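Local coordinates for protein macrolide 2'-phosphotransferase MphH (PDB 5UXD) that binds the macrolide azithromycin and, as a macrolide 2'-phosphotransferase, probably confers resistance by transferring phosphate from a nucleotide to the 2'-hydroxyl of such antibiotics, at residues 47-52 with 93-98; 14-19 with 87-92; 133-138 with 192-197; 224-229 with 261-266; 34-39 with 52-57. All blocks are in the same frame, centred on the assembly; numbering follows the deposited sequence.

Contact 1 (47-52 with 93-98); sequences DWVLRL and YPLLPG
Trp48 and Val49 of strand 47-53 pair antiparallel with Pro94 and Tyr93 at the end of strand 91-94, where the amino-terminal sheet of this kinase-like fold runs into its linker. Val49 and Tyr93 form the hydrogen-bonded pair: Val49 N to Tyr93 O is 2.9 Å at 171°, and Tyr93 N to Val49 O is 3.0 Å. Beyond the strand, Leu95 N continues the ladder to Asp47 O at 2.9 Å, approaching from above the carbonyl plane. Tyr93 CG sits between its backbone N and carbonyl carbon (chi1 53°), laying the ring under Val49, whose CB lies 4.0 Å from the ring centroid over one face. Arg51 CD instead meets the ring at its edge, 3.6 Å from Tyr93 CE1. Pro94 CD lies over the six-membered ring of Trp48, 4.3 Å from its centroid. Arg51, Tyr93 and Leu96 bind GDP in another structure of this protein; no nucleotide is bound here. Strand 35-42 flanks strand 47-53, Leu50 and Leu52 face helix 7-16, and Leu96 reaches strand 204-207.

Contact 2 (14-19 with 87-92); sequences AARHGL and TSELIA
His17 reaches from just past helix 7-16 to the loop that holds Thr87, Glu89 and Leu90. Its CB starts 4.1 Å from Leu90 CD2, and Leu90 CD2 is also 4.0 Å from His17 CD2, the two side chains sliding past each other in opposite directions. With CG anti to the carbonyl carbon (chi1 -69°), the other side of the imidazole falls beside Thr87: His17 ND1 is 3.9 Å from Thr87 CG2, and His17 CE1 is 3.6 Å from Thr87 OG1. The helix ends here in a Schellman motif, with Gly18 at positive phi and Leu19 N bonded to Ala14 O, while residues 87-90 turn strand 85-86 back into strand 91-94. At the tip, His17 NE2 donates to Glu89 OE2, modelled at a very short distance whose exact value is doubtful. That oxygen is met on its anti side, with the ring and carboxylate planes 71° apart. Arg16 NH1 makes a salt bridge to Glu89 OE1 at 3.2 Å, though its individual hydrogen bonds to the carboxylate are weak.

Contact 3 (133-138 with 192-197); sequences HAVDAE and SVLTHG
His133 and Val193 form the tight part of a contact in the carboxy-terminal lobe of the kinase-like fold, where the end of helix 119-133 meets strand 193-195. This strand leads through His196 and Gly197 to Glu198 of the azithromycin pocket, a His-Gly-Glu sequence that probably corresponds to the catalytic-loop motif of aminoglycoside kinases. Val193 CG2 stands almost exactly over the centre of the His133 imidazole, 3.5 Å from its centroid and 9° off the normal, which is a CH-pi contact. The ring is presented this way by a first torsion that sets CG anti to the carbonyl carbon (chi1 -70°), and its rotation is fixed from outside the two segments: ND1 bonds to Tyr248 OH and NE2 to Asp228 OD2. His133 CD2 comes within 3.1 Å of Leu194 O, a buried carbonyl oxygen with no hydrogen-bonding partner in the model.

Between these segments the packing is looser toward the exposed Ala134 and Asp136, although Val135 itself is covered by Met71 and Leu72 of helix 59-72. There Val135 CG1 and CB both touch one methyl, Leu194 CD2, the nearer at 3.7 Å, the side chains meeting at a slant. One water bridges the backbones, donating to His133 O and Val135 O, each at 2.7 Å, and accepting from Leu194 N at 2.9 Å.

Contact 4 (224-229 with 261-266); sequences DPAKDL and RHCTEM
Ala226 and Cys263 mark the closest backbone approach, CA to CA 6.3 Å, between a turn whose residues 225-228 have helical phi and psi without the regular bonds and the regular helix 259-268. The contact thereby joins the loop between strand 210-214 and helix 230-235 to that helix, in the carboxy-terminal lobe of the kinase-like fold. Asp224 and His262 come from opposite directions, first torsions of -175° and -177° extending them toward each other, and His262 NE2 donates to Asp224 OD2 at 2.7 Å with an angle of 169°. The bond uses the syn lone pair of OD2 and lies in the imidazole plane, the carboxylate being nearly coplanar with the ring. Asp224 OD1 accepts from Ala226 N at 2.9 Å, this N-H coming instead from above the carboxylate plane, in an Asx turn. Ala226 CB fits at the ring edge, 3.6 Å from His262 CD2, and also touches Met266 CE at 4.0 Å and Cys263 SG at 4.1 Å. Trp181 NE1 is hydrogen-bonded to His262 ND1. Since an indole nitrogen can only donate, ND1 is expected to accept; with NE2 donating to the aspartate, the geometry is consistent with a neutral imidazole protonated at NE2 and a buried carboxylate satisfied at both oxygens.

Contact 5 (34-39 with 52-57); sequences DFRVAF and LPRRPD
Asp34 and Arg55 meet in an unusual posture: Arg55 NH2 approaches Asp34 OD1 at 2.6 Å in the plane of its own guanidinium, yet meets the oxygen from above the carboxylate plane, 51° out of it. The arginine is shared, because Arg55 NE also bonds Asp57 on the syn side, at 3.1 Å to Asp57 OD2, making a three-residue salt-bridge network. A bend at chi3 (-59°) turns the guanidinium back toward both acids, and such sharing probably stabilises the two carboxylates in their charged form.

Arg54 behaves differently. Its chain is extended from CG to NE and carries the guanidinium along residues 34-36, with Arg36 CA over one face, 4.0 Å from Arg54 NH2; its NE is bonded to Gly32 O. The Arg36 side chain leads away to salt bridges with Glu30 and Asp6. On the neighbouring pair, Phe35 CE2 slants across Pro53, 4.0 Å from Pro53 CG, and the same phenylalanine makes a cation-pi contact with Arg51.

Backbone bonds join the strands. Leu52 N to Arg36 O is a short 2.6 Å, Arg36 N to Leu52 O is 2.9 Å, and Arg54 N to Asp34 O is 3.0 Å at 166°. Arg36-Leu52 is thus a hydrogen-bonded pair and Phe35-Pro53 a non-hydrogen-bonded one, at the open end of the antiparallel hairpin 35-42/47-53, in the amino-terminal sheet of the kinase-like fold and next to the GDP-site residues Glu30 and Arg51.

How the contacts relate
Contacts 1, 2 and 5 gather at the amino-terminal beta-sheet: contacts 1 and 5 share Leu52 and strand 47-53, while contacts 1 and 2 share strand 91-94. Contacts 1 and 5 lie at the surface, both with backbone ladders, contact 1 adding ring packing and contact 5 a salt-bridge network; contact 2, partly buried, relies on charged and apolar side chains around a helix end. Contacts 3 and 4 are buried in the other lobe. In both a histidine bonds an aspartate, but in contact 4 the aspartate lies within the contact, whereas in contact 3 it comes from residues 224-229. Contacts 3 and 4 meet through Asp228, whose oxygens also take the backbone N of His196 and of Gly197.

Contact 1 (47-52 with 93-98)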
# COMPACT_ATOMS: atom_id res chain seq x y z
N ASP A 47 -21.91 -9.23 -4.86
CA ASP A 47 -20.58 -9.59 -5.36
C ASP A 47 -19.60 -9.77 -4.21
O ASP A 47 -19.58 -8.97 -3.27
CB ASP A 47 -20.05 -8.52 -6.32
CG ASP A 47 -20.85 -8.45 -7.60
OD1 ASP A 47 -21.12 -7.32 -8.06
OD2 ASP A 47 -21.20 -9.51 -8.16
N TRP A 48 -18.77 -10.81 -4.31
CA TRP A 48 -17.87 -11.21 -3.24
C TRP A 48 -16.45 -11.38 -3.76
O TRP A 48 -16.24 -11.72 -4.93
CB TRP A 48 -18.34 -12.52 -2.58
CG TRP A 48 -19.47 -12.32 -1.62
CD1 TRP A 48 -20.80 -12.25 -1.90
CD2 TRP A 48 -19.35 -12.14 -0.19
NE1 TRP A 48 -21.52 -12.04 -0.75
CE2 TRP A 48 -20.65 -11.96 0.31
CE3 TRP A 48 -18.27 -12.10 0.69
CZ2 TRP A 48 -20.91 -11.77 1.66
CZ3 TRP A 48 -18.52 -11.90 2.04
CH2 TRP A 48 -19.84 -11.74 2.51
N VAL A 49 -15.49 -11.13 -2.88
CA VAL A 49 -14.08 -11.46 -3.10
C VAL A 49 -13.68 -12.52 -2.08
O VAL A 49 -14.02 -12.42 -0.89
CB VAL A 49 -13.19 -10.21 -2.95
CG1 VAL A 49 -11.72 -10.56 -3.22
CG2 VAL A 49 -13.66 -9.10 -3.88
N LEU A 50 -12.97 -13.54 -2.55
CA LEU A 50 -12.47 -14.61 -1.69
C LEU A 50 -10.95 -14.61 -1.75
O LEU A 50 -10.37 -14.55 -2.84
CB LEU A 50 -13.03 -15.97 -2.12
CG LEU A 50 -14.52 -16.18 -1.82
CD1 LEU A 50 -15.40 -15.50 -2.88
CD2 LEU A 50 -14.85 -17.66 -1.72
N ARG A 51 -10.31 -14.64 -0.58
CA ARG A 51 -8.86 -14.73 -0.49
C ARG A 51 -8.51 -16.06 0.17
O ARG A 51 -8.95 -16.32 1.29
CB ARG A 51 -8.26 -13.57 0.31
CG ARG A 51 -8.63 -12.20 -0.23
CD ARG A 51 -8.10 -11.11 0.70
NE ARG A 51 -6.65 -10.98 0.64
CZ ARG A 51 -5.88 -10.57 1.65
NH1 ARG A 51 -6.42 -10.27 2.82
NH2 ARG A 51 -4.57 -10.47 1.49
N LEU A 52 -7.74 -16.89 -0.54
CA LEU A 52 -7.39 -18.21 -0.03
C LEU A 52 -5.92 -18.25 0.37
O LEU A 52 -5.05 -18.21 -0.51
CB LEU A 52 -7.69 -19.28 -1.07
CG LEU A 52 -9.16 -19.68 -1.22
CD1 LEU A 52 -9.99 -18.60 -1.91
CD2 LEU A 52 -9.25 -20.98 -1.98
N TYR A 93 -15.00 -11.02 1.62
CA TYR A 93 -15.63 -9.73 1.88
C TYR A 93 -16.38 -9.25 0.64
O TYR A 93 -16.04 -9.64 -0.48
CB TYR A 93 -14.59 -8.68 2.31
CG TYR A 93 -13.41 -8.54 1.39
CD1 TYR A 93 -12.27 -9.32 1.55
CD2 TYR A 93 -13.42 -7.60 0.36
CE1 TYR A 93 -11.19 -9.19 0.71
CE2 TYR A 93 -12.34 -7.46 -0.49
CZ TYR A 93 -11.23 -8.26 -0.31
OH TYR A 93 -10.15 -8.13 -1.15
N PRO A 94 -17.40 -8.41 0.81
CA PRO A 94 -18.10 -7.85 -0.36
C PRO A 94 -17.16 -7.05 -1.25
O PRO A 94 -16.29 -6.32 -0.77
CB PRO A 94 -19.18 -6.97 0.27
CG PRO A 94 -19.41 -7.55 1.64
CD PRO A 94 -18.06 -8.07 2.08
N LEU A 95 -17.37 -7.19 -2.56
CA LEU A 95 -16.63 -6.40 -3.53
C LEU A 95 -16.91 -4.92 -3.31
O LEU A 95 -18.06 -4.50 -3.16
CB LEU A 95 -17.03 -6.81 -4.95
CG LEU A 95 -16.31 -6.08 -6.10
CD1 LEU A 95 -14.87 -6.56 -6.22
CD2 LEU A 95 -17.05 -6.27 -7.43
N LEU A 96 -15.86 -4.15 -3.27
CA LEU A 96 -16.02 -2.71 -3.12
C LEU A 96 -16.38 -2.06 -4.46
O LEU A 96 -15.91 -2.51 -5.51
CB LEU A 96 -14.74 -2.11 -2.57
CG LEU A 96 -14.52 -2.56 -1.13
CD1 LEU A 96 -13.30 -1.92 -0.52
CD2 LEU A 96 -15.76 -2.23 -0.31
N PRO A 97 -17.19 -1.01 -4.45
CA PRO A 97 -17.58 -0.36 -5.70
C PRO A 97 -16.47 0.52 -6.26
O PRO A 97 -15.58 1.01 -5.55
CB PRO A 97 -18.78 0.49 -5.28
CG PRO A 97 -18.46 0.88 -3.87
CD PRO A 97 -17.75 -0.32 -3.27
N GLY A 98 -16.52 0.73 -7.56
CA GLY A 98 -15.60 1.60 -8.27
C GLY A 98 -14.61 0.81 -9.11
O GLY A 98 -14.61 -0.42 -9.14

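Contact 2 (14-19 with 87-92)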
# COMPACT_ATOMS: atom_id res chain seq x y z
N ALA A 14 -16.54 -22.06 0.29
CA ALA A 14 -17.42 -20.97 0.68
C ALA A 14 -18.66 -21.47 1.40
O ALA A 14 -19.09 -20.88 2.40
CB ALA A 14 -17.82 -20.16 -0.56
N ALA A 15 -19.27 -22.56 0.91
CA ALA A 15 -20.51 -23.05 1.49
C ALA A 15 -20.32 -23.42 2.96
O ALA A 15 -21.16 -23.10 3.80
CB ALA A 15 -21.01 -24.27 0.70
N ARG A 16 -19.20 -24.08 3.28
CA ARG A 16 -18.99 -24.49 4.66
C ARG A 16 -18.74 -23.31 5.59
O ARG A 16 -18.79 -23.48 6.82
CB ARG A 16 -17.84 -25.50 4.74
CG ARG A 16 -16.45 -24.90 4.69
CD ARG A 16 -15.37 -25.98 4.87
NE ARG A 16 -15.34 -26.87 3.71
CZ ARG A 16 -14.29 -27.02 2.90
NH1 ARG A 16 -13.17 -26.35 3.12
NH2 ARG A 16 -14.37 -27.85 1.87
N HIS A 17 -18.52 -22.11 5.05
CA HIS A 17 -18.41 -20.91 5.86
C HIS A 17 -19.65 -20.02 5.75
O HIS A 17 -19.61 -18.85 6.14
CB HIS A 17 -17.14 -20.15 5.48
CG HIS A 17 -15.90 -20.87 5.89
ND1 HIS A 17 -15.39 -20.79 7.17
CD2 HIS A 17 -15.10 -21.73 5.22
CE1 HIS A 17 -14.31 -21.54 7.26
NE2 HIS A 17 -14.11 -22.13 6.09
N GLY A 18 -20.75 -20.57 5.26
CA GLY A 18 -22.01 -19.85 5.19
C GLY A 18 -22.22 -18.99 3.97
O GLY A 18 -23.19 -18.23 3.94
N LEU A 19 -21.35 -19.08 2.96
CA LEU A 19 -21.44 -18.23 1.77
C LEU A 19 -21.82 -19.09 0.56
O LEU A 19 -21.03 -19.92 0.10
CB LEU A 19 -20.13 -17.47 1.55
CG LEU A 19 -20.10 -16.52 0.37
CD1 LEU A 19 -21.12 -15.42 0.57
CD2 LEU A 19 -18.68 -15.92 0.22
N THR A 87 -10.76 -16.76 8.40
CA THR A 87 -10.34 -18.04 8.95
C THR A 87 -9.02 -18.45 8.31
O THR A 87 -8.52 -17.80 7.39
CB THR A 87 -11.39 -19.15 8.71
OG1 THR A 87 -11.41 -19.48 7.31
CG2 THR A 87 -12.78 -18.72 9.15
N SER A 88 -8.47 -19.57 8.79
CA SER A 88 -7.22 -20.09 8.24
C SER A 88 -7.32 -20.41 6.76
O SER A 88 -6.34 -20.29 6.02
CB SER A 88 -6.80 -21.36 9.01
OG SER A 88 -6.40 -21.06 10.33
N GLU A 89 -8.49 -20.88 6.30
CA GLU A 89 -8.69 -21.33 4.93
C GLU A 89 -9.47 -20.35 4.06
O GLU A 89 -9.54 -20.56 2.84
CB GLU A 89 -9.39 -22.71 4.89
CG GLU A 89 -10.75 -22.77 5.58
CD GLU A 89 -11.48 -24.11 5.38
OE1 GLU A 89 -10.86 -25.08 4.87
OE2 GLU A 89 -12.67 -24.20 5.72
N LEU A 90 -10.02 -19.28 4.62
CA LEU A 90 -10.78 -18.38 3.75
C LEU A 90 -11.03 -17.05 4.43
O LEU A 90 -11.55 -17.00 5.55
CB LEU A 90 -12.13 -19.01 3.35
CG LEU A 90 -13.11 -18.09 2.61
CD1 LEU A 90 -12.64 -17.86 1.17
CD2 LEU A 90 -14.53 -18.68 2.63
N ILE A 91 -10.73 -16.00 3.67
CA ILE A 91 -11.07 -14.62 4.00
C ILE A 91 -12.01 -14.12 2.90
O ILE A 91 -11.70 -14.25 1.71
CB ILE A 91 -9.81 -13.75 4.10
CG1 ILE A 91 -8.95 -14.22 5.29
CG2 ILE A 91 -10.16 -12.24 4.16
CD1 ILE A 91 -7.47 -13.74 5.24
N ALA A 92 -13.17 -13.58 3.29
CA ALA A 92 -14.15 -13.19 2.28
C ALA A 92 -14.78 -11.85 2.63
O ALA A 92 -15.10 -11.60 3.79
CB ALA A 92 -15.25 -14.24 2.12

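Contact 3 (133-138 with 192-197)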
# COMPACT_ATOMS: atom_id res chain seq x y z
N HIS A 133 -4.97 10.02 8.66
CA HIS A 133 -3.95 10.49 9.59
C HIS A 133 -4.54 11.03 10.88
O HIS A 133 -3.79 11.23 11.85
CB HIS A 133 -3.09 11.55 8.90
CG HIS A 133 -2.20 10.99 7.84
ND1 HIS A 133 -1.21 11.72 7.23
CD2 HIS A 133 -2.16 9.75 7.28
CE1 HIS A 133 -0.58 10.96 6.35
NE2 HIS A 133 -1.14 9.76 6.36
N ALA A 134 -5.85 11.28 10.92
CA ALA A 134 -6.53 11.70 12.15
C ALA A 134 -6.86 10.53 13.07
O ALA A 134 -7.27 10.77 14.22
CB ALA A 134 -7.81 12.46 11.79
N VAL A 135 -6.68 9.30 12.60
CA VAL A 135 -7.10 8.12 13.36
C VAL A 135 -6.25 7.99 14.62
O VAL A 135 -5.03 8.21 14.58
CB VAL A 135 -7.01 6.86 12.49
CG1 VAL A 135 -7.12 5.59 13.34
CG2 VAL A 135 -8.08 6.87 11.41
N ASP A 136 -6.89 7.62 15.73
CA ASP A 136 -6.22 7.51 17.03
C ASP A 136 -5.03 6.56 16.95
O ASP A 136 -5.19 5.38 16.64
CB ASP A 136 -7.24 7.04 18.07
CG ASP A 136 -6.64 6.85 19.45
OD1 ASP A 136 -6.03 7.80 19.99
OD2 ASP A 136 -6.80 5.75 20.00
N ALA A 137 -3.84 7.09 17.23
CA ALA A 137 -2.62 6.31 16.99
C ALA A 137 -2.45 5.20 18.02
O ALA A 137 -1.83 4.17 17.71
CB ALA A 137 -1.40 7.24 16.99
N GLU A 138 -2.99 5.36 19.22
CA GLU A 138 -2.88 4.29 20.21
C GLU A 138 -3.78 3.11 19.84
O GLU A 138 -3.38 1.95 20.01
CB GLU A 138 -3.21 4.82 21.60
CG GLU A 138 -2.23 5.88 22.08
CD GLU A 138 -0.77 5.43 22.06
OE1 GLU A 138 0.11 6.32 21.99
OE2 GLU A 138 -0.50 4.21 22.12
N SER A 192 4.18 11.60 14.08
CA SER A 192 3.84 10.29 13.53
C SER A 192 2.33 10.12 13.47
O SER A 192 1.59 10.62 14.32
CB SER A 192 4.44 9.17 14.38
OG SER A 192 5.84 9.30 14.48
N VAL A 193 1.84 9.45 12.42
CA VAL A 193 0.42 9.21 12.20
C VAL A 193 0.25 7.78 11.71
O VAL A 193 1.21 7.13 11.29
CB VAL A 193 -0.18 10.17 11.15
CG1 VAL A 193 -0.13 11.64 11.64
CG2 VAL A 193 0.56 10.02 9.82
N LEU A 194 -0.99 7.30 11.74
CA LEU A 194 -1.31 6.05 11.05
C LEU A 194 -1.21 6.28 9.55
O LEU A 194 -1.80 7.22 9.02
CB LEU A 194 -2.72 5.59 11.41
CG LEU A 194 -3.29 4.43 10.59
CD1 LEU A 194 -2.42 3.17 10.72
CD2 LEU A 194 -4.73 4.11 10.98
N THR A 195 -0.42 5.44 8.88
CA THR A 195 -0.24 5.58 7.44
C THR A 195 -0.63 4.29 6.72
O THR A 195 -0.60 3.20 7.28
CB THR A 195 1.21 5.93 7.06
OG1 THR A 195 2.09 4.84 7.38
CG2 THR A 195 1.68 7.20 7.80
N HIS A 196 -1.00 4.45 5.44
CA HIS A 196 -1.22 3.31 4.56
C HIS A 196 0.09 2.68 4.08
O HIS A 196 0.26 1.46 4.14
CB HIS A 196 -2.07 3.75 3.36
CG HIS A 196 -2.36 2.64 2.39
ND1 HIS A 196 -1.43 2.20 1.47
CD2 HIS A 196 -3.47 1.89 2.19
CE1 HIS A 196 -1.95 1.23 0.76
NE2 HIS A 196 -3.19 1.02 1.17
N GLY A 197 1.01 3.50 3.53
CA GLY A 197 2.35 3.05 3.16
C GLY A 197 2.58 2.82 1.68
O GLY A 197 3.74 2.75 1.25
O HOH W 1 -2.88 9.06 13.15

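Contact 4 (224-229 with 261-266)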
# COMPACT_ATOMS: atom_id res chain seq x y z
N ASP A 224 5.82 8.05 9.35
CA ASP A 224 6.02 9.29 8.58
C ASP A 224 4.79 9.65 7.76
O ASP A 224 4.42 8.91 6.84
CB ASP A 224 7.25 9.09 7.68
CG ASP A 224 7.67 10.34 6.90
OD1 ASP A 224 6.94 11.36 6.88
OD2 ASP A 224 8.74 10.29 6.27
N PRO A 225 4.13 10.79 8.04
CA PRO A 225 2.96 11.19 7.23
C PRO A 225 3.24 11.33 5.74
O PRO A 225 2.33 11.17 4.92
CB PRO A 225 2.57 12.55 7.84
CG PRO A 225 3.11 12.49 9.27
CD PRO A 225 4.38 11.70 9.17
N ALA A 226 4.49 11.65 5.37
CA ALA A 226 4.80 11.88 3.96
C ALA A 226 4.65 10.62 3.11
O ALA A 226 4.44 10.72 1.90
CB ALA A 226 6.24 12.40 3.83
N LYS A 227 4.79 9.45 3.72
CA LYS A 227 4.68 8.20 2.96
C LYS A 227 3.42 8.16 2.12
O LYS A 227 3.42 7.60 1.02
CB LYS A 227 4.72 7.01 3.90
CG LYS A 227 6.01 6.84 4.65
CD LYS A 227 5.92 5.63 5.58
CE LYS A 227 5.77 4.34 4.79
NZ LYS A 227 5.89 3.14 5.68
N ASP A 228 2.33 8.75 2.62
CA ASP A 228 1.04 8.64 1.95
C ASP A 228 0.81 9.75 0.94
O ASP A 228 -0.18 9.70 0.20
CB ASP A 228 -0.11 8.63 2.98
CG ASP A 228 -0.20 7.30 3.73
OD1 ASP A 228 0.33 6.31 3.19
OD2 ASP A 228 -0.80 7.25 4.83
N LEU A 229 1.68 10.75 0.91
CA LEU A 229 1.61 11.81 -0.08
C LEU A 229 2.71 11.71 -1.12
O LEU A 229 2.61 12.34 -2.17
CB LEU A 229 1.71 13.19 0.61
CG LEU A 229 0.56 13.47 1.58
CD1 LEU A 229 0.91 14.66 2.50
CD2 LEU A 229 -0.70 13.74 0.80
N ARG A 261 10.04 18.26 -0.76
CA ARG A 261 11.44 17.89 -0.94
C ARG A 261 11.69 16.48 -0.40
O ARG A 261 12.25 15.63 -1.10
CB ARG A 261 12.33 18.92 -0.24
CG ARG A 261 13.81 18.57 -0.12
CD ARG A 261 14.51 19.50 0.90
NE ARG A 261 14.26 20.92 0.61
CZ ARG A 261 14.20 21.88 1.52
NH1 ARG A 261 14.39 21.61 2.81
NH2 ARG A 261 13.96 23.13 1.15
N HIS A 262 11.28 16.25 0.85
CA HIS A 262 11.36 14.94 1.50
C HIS A 262 10.77 13.82 0.64
O HIS A 262 11.37 12.75 0.50
CB HIS A 262 10.63 15.05 2.86
CG HIS A 262 10.69 13.81 3.70
ND1 HIS A 262 11.87 13.19 4.05
CD2 HIS A 262 9.70 13.10 4.30
CE1 HIS A 262 11.61 12.15 4.82
NE2 HIS A 262 10.30 12.07 4.99
N CYS A 263 9.58 14.06 0.06
CA CYS A 263 8.91 13.02 -0.73
C CYS A 263 9.78 12.56 -1.90
O CYS A 263 9.91 11.35 -2.14
CB CYS A 263 7.56 13.54 -1.26
SG CYS A 263 6.25 13.69 -0.06
N THR A 264 10.35 13.50 -2.65
CA THR A 264 11.16 13.13 -3.81
C THR A 264 12.46 12.44 -3.39
O THR A 264 12.90 11.49 -4.04
CB THR A 264 11.44 14.37 -4.66
OG1 THR A 264 10.29 14.63 -5.48
CG2 THR A 264 12.66 14.16 -5.58
N GLU A 265 13.09 12.92 -2.31
CA GLU A 265 14.30 12.24 -1.83
C GLU A 265 13.97 10.83 -1.38
O GLU A 265 14.71 9.88 -1.67
CB GLU A 265 14.94 13.02 -0.68
CG GLU A 265 15.50 14.37 -1.12
CD GLU A 265 16.26 14.26 -2.42
OE1 GLU A 265 17.41 13.75 -2.40
OE2 GLU A 265 15.71 14.67 -3.45
N MET A 266 12.87 10.68 -0.67
CA MET A 266 12.46 9.38 -0.16
C MET A 266 12.18 8.40 -1.29
O MET A 266 12.55 7.24 -1.21
CB MET A 266 11.26 9.52 0.77
CG MET A 266 10.90 8.23 1.48
SD MET A 266 9.99 8.51 3.01
CE MET A 266 8.75 9.67 2.45

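Contact 5 (34-39 with 52-57)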
# COMPACT_ATOMS: atom_id res chain seq x y z
N ASP A 34 1.02 -15.03 -2.19
CA ASP A 34 0.57 -15.41 -0.85
C ASP A 34 -0.88 -15.87 -0.79
O ASP A 34 -1.23 -16.63 0.13
CB ASP A 34 0.76 -14.25 0.12
CG ASP A 34 2.22 -14.01 0.45
OD1 ASP A 34 3.06 -14.85 0.05
OD2 ASP A 34 2.54 -13.00 1.12
N PHE A 35 -1.73 -15.45 -1.72
CA PHE A 35 -3.13 -15.83 -1.70
C PHE A 35 -3.59 -16.18 -3.10
O PHE A 35 -3.13 -15.62 -4.09
CB PHE A 35 -4.04 -14.71 -1.17
CG PHE A 35 -3.74 -14.27 0.23
CD1 PHE A 35 -2.72 -13.38 0.48
CD2 PHE A 35 -4.51 -14.73 1.28
CE1 PHE A 35 -2.46 -12.96 1.76
CE2 PHE A 35 -4.25 -14.32 2.57
CZ PHE A 35 -3.22 -13.44 2.81
N ARG A 36 -4.51 -17.13 -3.17
CA ARG A 36 -5.33 -17.33 -4.35
C ARG A 36 -6.60 -16.50 -4.15
O ARG A 36 -7.13 -16.44 -3.05
CB ARG A 36 -5.67 -18.80 -4.53
CG ARG A 36 -6.15 -19.20 -5.90
CD ARG A 36 -6.52 -20.66 -5.92
NE ARG A 36 -7.18 -21.02 -7.16
CZ ARG A 36 -7.91 -22.12 -7.33
NH1 ARG A 36 -8.06 -22.97 -6.32
NH2 ARG A 36 -8.48 -22.36 -8.50
N VAL A 37 -7.04 -15.81 -5.20
CA VAL A 37 -8.18 -14.89 -5.09
C VAL A 37 -9.28 -15.35 -6.03
O VAL A 37 -9.02 -15.67 -7.20
CB VAL A 37 -7.77 -13.44 -5.41
CG1 VAL A 37 -8.99 -12.53 -5.39
CG2 VAL A 37 -6.70 -12.96 -4.41
N ALA A 38 -10.52 -15.38 -5.53
CA ALA A 38 -11.68 -15.68 -6.36
C ALA A 38 -12.74 -14.60 -6.20
O ALA A 38 -12.88 -13.99 -5.14
CB ALA A 38 -12.28 -17.06 -6.01
N PHE A 39 -13.49 -14.38 -7.28
CA PHE A 39 -14.63 -13.47 -7.30
C PHE A 39 -15.87 -14.23 -7.73
O PHE A 39 -15.82 -14.98 -8.71
CB PHE A 39 -14.40 -12.31 -8.28
CG PHE A 39 -13.06 -11.67 -8.16
CD1 PHE A 39 -12.84 -10.64 -7.26
CD2 PHE A 39 -12.00 -12.09 -8.96
CE1 PHE A 39 -11.60 -10.05 -7.15
CE2 PHE A 39 -10.75 -11.49 -8.86
CZ PHE A 39 -10.55 -10.47 -7.96
N LEU A 52 -7.74 -16.89 -0.54
CA LEU A 52 -7.39 -18.21 -0.03
C LEU A 52 -5.92 -18.25 0.37
O LEU A 52 -5.05 -18.21 -0.51
CB LEU A 52 -7.69 -19.28 -1.07
CG LEU A 52 -9.16 -19.68 -1.22
CD1 LEU A 52 -9.99 -18.60 -1.91
CD2 LEU A 52 -9.25 -20.98 -1.98
N PRO A 53 -5.59 -18.35 1.66
CA PRO A 53 -4.18 -18.33 2.07
C PRO A 53 -3.43 -19.55 1.55
O PRO A 53 -3.85 -20.69 1.76
CB PRO A 53 -4.25 -18.31 3.61
CG PRO A 53 -5.66 -17.81 3.92
CD PRO A 53 -6.51 -18.36 2.81
N ARG A 54 -2.32 -19.29 0.85
CA ARG A 54 -1.56 -20.38 0.23
C ARG A 54 -0.76 -21.20 1.24
O ARG A 54 -0.53 -22.39 1.01
CB ARG A 54 -0.61 -19.82 -0.83
CG ARG A 54 -1.29 -19.24 -2.05
CD ARG A 54 -0.26 -18.96 -3.16
NE ARG A 54 -0.85 -18.28 -4.31
CZ ARG A 54 -1.48 -18.90 -5.31
NH1 ARG A 54 -1.61 -20.22 -5.28
NH2 ARG A 54 -1.97 -18.20 -6.32
N ARG A 55 -0.33 -20.59 2.34
CA ARG A 55 0.53 -21.22 3.34
C ARG A 55 0.17 -20.65 4.70
O ARG A 55 -0.22 -19.48 4.80
CB ARG A 55 2.02 -20.97 3.08
CG ARG A 55 2.52 -21.22 1.67
CD ARG A 55 3.95 -20.72 1.49
NE ARG A 55 4.07 -19.29 1.75
CZ ARG A 55 3.73 -18.33 0.90
NH1 ARG A 55 3.22 -18.65 -0.29
NH2 ARG A 55 3.87 -17.06 1.23
N PRO A 56 0.33 -21.43 5.78
CA PRO A 56 0.08 -20.88 7.12
C PRO A 56 0.91 -19.63 7.45
O PRO A 56 0.49 -18.81 8.28
CB PRO A 56 0.43 -22.05 8.04
CG PRO A 56 0.21 -23.28 7.19
CD PRO A 56 0.66 -22.87 5.82
N ASP A 57 2.06 -19.45 6.81
CA ASP A 57 2.91 -18.32 7.20
C ASP A 57 2.38 -16.97 6.74
O ASP A 57 2.97 -15.94 7.09
CB ASP A 57 4.35 -18.53 6.70
CG ASP A 57 4.44 -18.60 5.17
OD1 ASP A 57 3.94 -17.70 4.47
OD2 ASP A 57 5.07 -19.55 4.67